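PDB 6JBZ: MoaD/ThiS family protein, which probably serves as a small ubiquitin-like sulfur carrier in the biosynthesis of the molybdenum cofactor, as other members of the MoaD family do. Local coordinates for residues B[32-37]-B[41-46]. Residues are numbered along the deposited sequence; the frame is centred on the assembly and turned at random.
Sequences VTLRSG and AELIDG
Val32 and Leu34 of the edge strand 29-34 meet Leu43 of helix 40-50, joining sheet and helix in the ubiquitin-like beta-grasp fold, where a mixed sheet packs against the helix that follows its first two strands. Strand 32-34 and helix 41-46 run at 127° to each other, their axes 10.1 Å apart at closest approach. Strand alternation sets the pattern: Val32 and Leu34 send their side chains toward the helix, while the polar Thr33 between them turns to the exposed side.

The apolar part centres on Leu43. Its CG lies anti to the backbone N (chi1 174°), which carries the branched end down to the strand, and CD1 rests 3.8 Å from Val32 CG1. Leu34 crosses Leu43 at about a right angle and uses both methyls: CD1 reaches Leu43 CD1, whereas CD2 comes alongside the helix backbone, 3.8 Å from Leu43 CA. Branched aliphatic residues suit this place, since each offers methyls to more than one neighbour; Leu34 and Leu43 also share Leu77, and Val15 and Val13 of the neighbouring strand touch Val32 and Leu34.

The polar part lies at the surface. Arg35, the first residue after the strand, is extended from CG to NE, long enough to span the gap, and meets Glu42, near the start of the helix, in a side-on, two-pronged salt bridge. The two flat groups are nearly coplanar, 10° apart, so each nitrogen faces its own oxygen and the pairing limits rotation of both groups. Arg35 NE donates to Glu42 OE1 at 2.9 Å, and Arg35 NH2 donates to the syn lone pair of Glu42 OE2 at 2.7 Å.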
ATOM      1  N   VAL B  32     -36.307  20.866  21.597  1.00 30.53           N
ATOM      2  CA  VAL B  32     -36.005  22.175  22.175  1.00 30.22           C
ATOM      3  C   VAL B  32     -37.042  23.210  21.729  1.00 28.19           C
ATOM      4  O   VAL B  32     -37.357  23.299  20.545  1.00 33.32           O
ATOM      5  CB  VAL B  32     -34.591  22.649  21.764  1.00 31.49           C
ATOM      6  CG1 VAL B  32     -34.191  23.927  22.511  1.00 27.70           C
ATOM      7  CG2 VAL B  32     -33.575  21.537  21.986  1.00 29.54           C
ATOM      8  N   THR B  33     -37.580  23.982  22.667  1.00 28.63           N
ATOM      9  CA  THR B  33     -38.527  25.047  22.328  1.00 29.83           C
ATOM     10  C   THR B  33     -37.846  26.418  22.203  1.00 28.99           C
ATOM     11  O   THR B  33     -37.129  26.856  23.094  1.00 29.07           O
ATOM     12  CB  THR B  33     -39.650  25.149  23.362  1.00 31.30           C
ATOM     13  OG1 THR B  33     -40.461  23.976  23.302  1.00 32.29           O
ATOM     14  CG2 THR B  33     -40.527  26.370  23.074  1.00 33.65           C
ATOM     15  N   LEU B  34     -38.069  27.090  21.088  1.00 28.66           N
ATOM     16  CA  LEU B  34     -37.525  28.423  20.894  1.00 28.46           C
ATOM     17  C   LEU B  34     -38.594  29.394  20.383  1.00 31.62           C
ATOM     18  O   LEU B  34     -39.685  28.987  19.985  1.00 32.74           O
ATOM     19  CB  LEU B  34     -36.357  28.380  19.917  1.00 28.64           C
ATOM     20  CG  LEU B  34     -35.286  27.308  20.070  1.00 27.13           C
ATOM     21  CD1 LEU B  34     -35.451  26.291  18.978  1.00 30.03           C
ATOM     22  CD2 LEU B  34     -33.901  27.921  20.008  1.00 25.52           C
ATOM     23  N   ARG B  35     -38.275  30.681  20.410  1.00 33.15           N
ATOM     24  CA  ARG B  35     -39.101  31.703  19.790  1.00 28.60           C
ATOM     25  C   ARG B  35     -39.250  31.389  18.320  1.00 35.35           C
ATOM     26  O   ARG B  35     -38.387  30.724  17.750  1.00 41.96           O
ATOM     27  CB  ARG B  35     -38.472  33.079  19.974  1.00 30.43           C
ATOM     28  CG  ARG B  35     -37.309  33.340  19.033  1.00 32.83           C
ATOM     29  CD  ARG B  35     -36.617  34.650  19.348  1.00 31.01           C
ATOM     30  NE  ARG B  35     -35.530  34.928  18.411  1.00 37.44           N
ATOM     31  CZ  ARG B  35     -35.688  35.467  17.201  1.00 38.63           C
ATOM     32  NH1 ARG B  35     -36.895  35.793  16.757  1.00 36.44           N
ATOM     33  NH2 ARG B  35     -34.635  35.684  16.430  1.00 32.17           N
ATOM     34  N   SER B  36     -40.344  31.827  17.699  1.00 38.31           N
ATOM     35  CA  SER B  36     -40.443  31.744  16.239  1.00 36.52           C
ATOM     36  C   SER B  36     -39.320  32.547  15.608  1.00 33.93           C
ATOM     37  O   SER B  36     -39.044  33.675  16.026  1.00 36.33           O
ATOM     38  CB  SER B  36     -41.792  32.258  15.731  1.00 34.96           C
ATOM     39  OG  SER B  36     -42.813  31.294  15.922  1.00 47.54           O
ATOM     40  N   GLY B  37     -38.658  31.965  14.615  1.00 34.42           N
ATOM     41  CA  GLY B  37     -37.606  32.681  13.912  1.00 34.51           C
ATOM     42  C   GLY B  37     -36.258  32.596  14.610  1.00 40.32           C
ATOM     43  O   GLY B  37     -35.280  33.208  14.163  1.00 39.34           O
ATOM     44  N   ALA B  41     -27.901  29.823  15.565  1.00 36.42           N
ATOM     45  CA  ALA B  41     -27.002  30.406  16.551  1.00 38.42           C
ATOM     46  C   ALA B  41     -27.641  30.506  17.948  1.00 41.52           C
ATOM     47  O   ALA B  41     -26.998  30.211  18.960  1.00 39.07           O
ATOM     48  CB  ALA B  41     -26.543  31.769  16.088  1.00 33.79           C
ATOM     49  N   GLU B  42     -28.899  30.930  18.004  1.00 39.28           N
ATOM     50  CA  GLU B  42     -29.579  31.060  19.283  1.00 37.09           C
ATOM     51  C   GLU B  42     -29.784  29.700  19.927  1.00 36.68           C
ATOM     52  O   GLU B  42     -29.747  29.592  21.153  1.00 39.74           O
ATOM     53  CB  GLU B  42     -30.924  31.756  19.126  1.00 35.06           C
ATOM     54  CG  GLU B  42     -30.856  33.224  18.775  1.00 39.51           C
ATOM     55  CD  GLU B  42     -32.240  33.778  18.492  1.00 43.74           C
ATOM     56  OE1 GLU B  42     -33.156  33.530  19.307  1.00 48.86           O
ATOM     57  OE2 GLU B  42     -32.424  34.435  17.454  1.00 43.68           O
ATOM     58  N   LEU B  43     -30.024  28.682  19.097  1.00 35.08           N
ATOM     59  CA  LEU B  43     -30.193  27.300  19.554  1.00 31.12           C
ATOM     60  C   LEU B  43     -28.905  26.748  20.172  1.00 36.96           C
ATOM     61  O   LEU B  43     -28.903  26.248  21.310  1.00 39.08           O
ATOM     62  CB  LEU B  43     -30.635  26.400  18.391  1.00 31.96           C
ATOM     63  CG  LEU B  43     -30.737  24.887  18.630  1.00 34.25           C
ATOM     64  CD1 LEU B  43     -31.854  24.554  19.645  1.00 31.95           C
ATOM     65  CD2 LEU B  43     -30.946  24.124  17.325  1.00 27.10           C
ATOM     66  N   ILE B  44     -27.809  26.838  19.421  1.00 34.25           N
ATOM     67  CA  ILE B  44     -26.520  26.335  19.876  1.00 34.04           C
ATOM     68  C   ILE B  44     -26.059  27.092  21.119  1.00 34.00           C
ATOM     69  O   ILE B  44     -25.541  26.494  22.062  1.00 36.68           O
ATOM     70  CB  ILE B  44     -25.447  26.438  18.763  1.00 36.66           C
ATOM     71  CG1 ILE B  44     -25.774  25.488  17.623  1.00 32.80           C
ATOM     72  CG2 ILE B  44     -24.048  26.129  19.303  1.00 33.12           C
ATOM     73  CD1 ILE B  44     -25.039  25.843  16.340  1.00 37.77           C
ATOM     74  N   ASP B  45     -26.249  28.407  21.127  1.00 36.47           N
ATOM     75  CA  ASP B  45     -25.905  29.196  22.307  1.00 36.85           C
ATOM     76  C   ASP B  45     -26.680  28.731  23.529  1.00 35.00           C
ATOM     77  O   ASP B  45     -26.137  28.683  24.615  1.00 36.29           O
ATOM     78  CB  ASP B  45     -26.167  30.677  22.074  1.00 33.38           C
ATOM     79  CG  ASP B  45     -25.123  31.318  21.194  1.00 41.78           C
ATOM     80  OD1 ASP B  45     -24.055  30.701  20.981  1.00 44.53           O
ATOM     81  OD2 ASP B  45     -25.369  32.451  20.727  1.00 48.68           O
ATOM     82  N   GLY B  46     -27.947  28.382  23.349  1.00 28.42           N
ATOM     83  CA  GLY B  46     -28.758  27.962  24.469  1.00 29.15           C
ATOM     84  C   GLY B  46     -28.287  26.633  25.025  1.00 31.66           C
ATOM     85  O   GLY B  46     -28.297  26.422  26.235  1.00 28.66           O
TER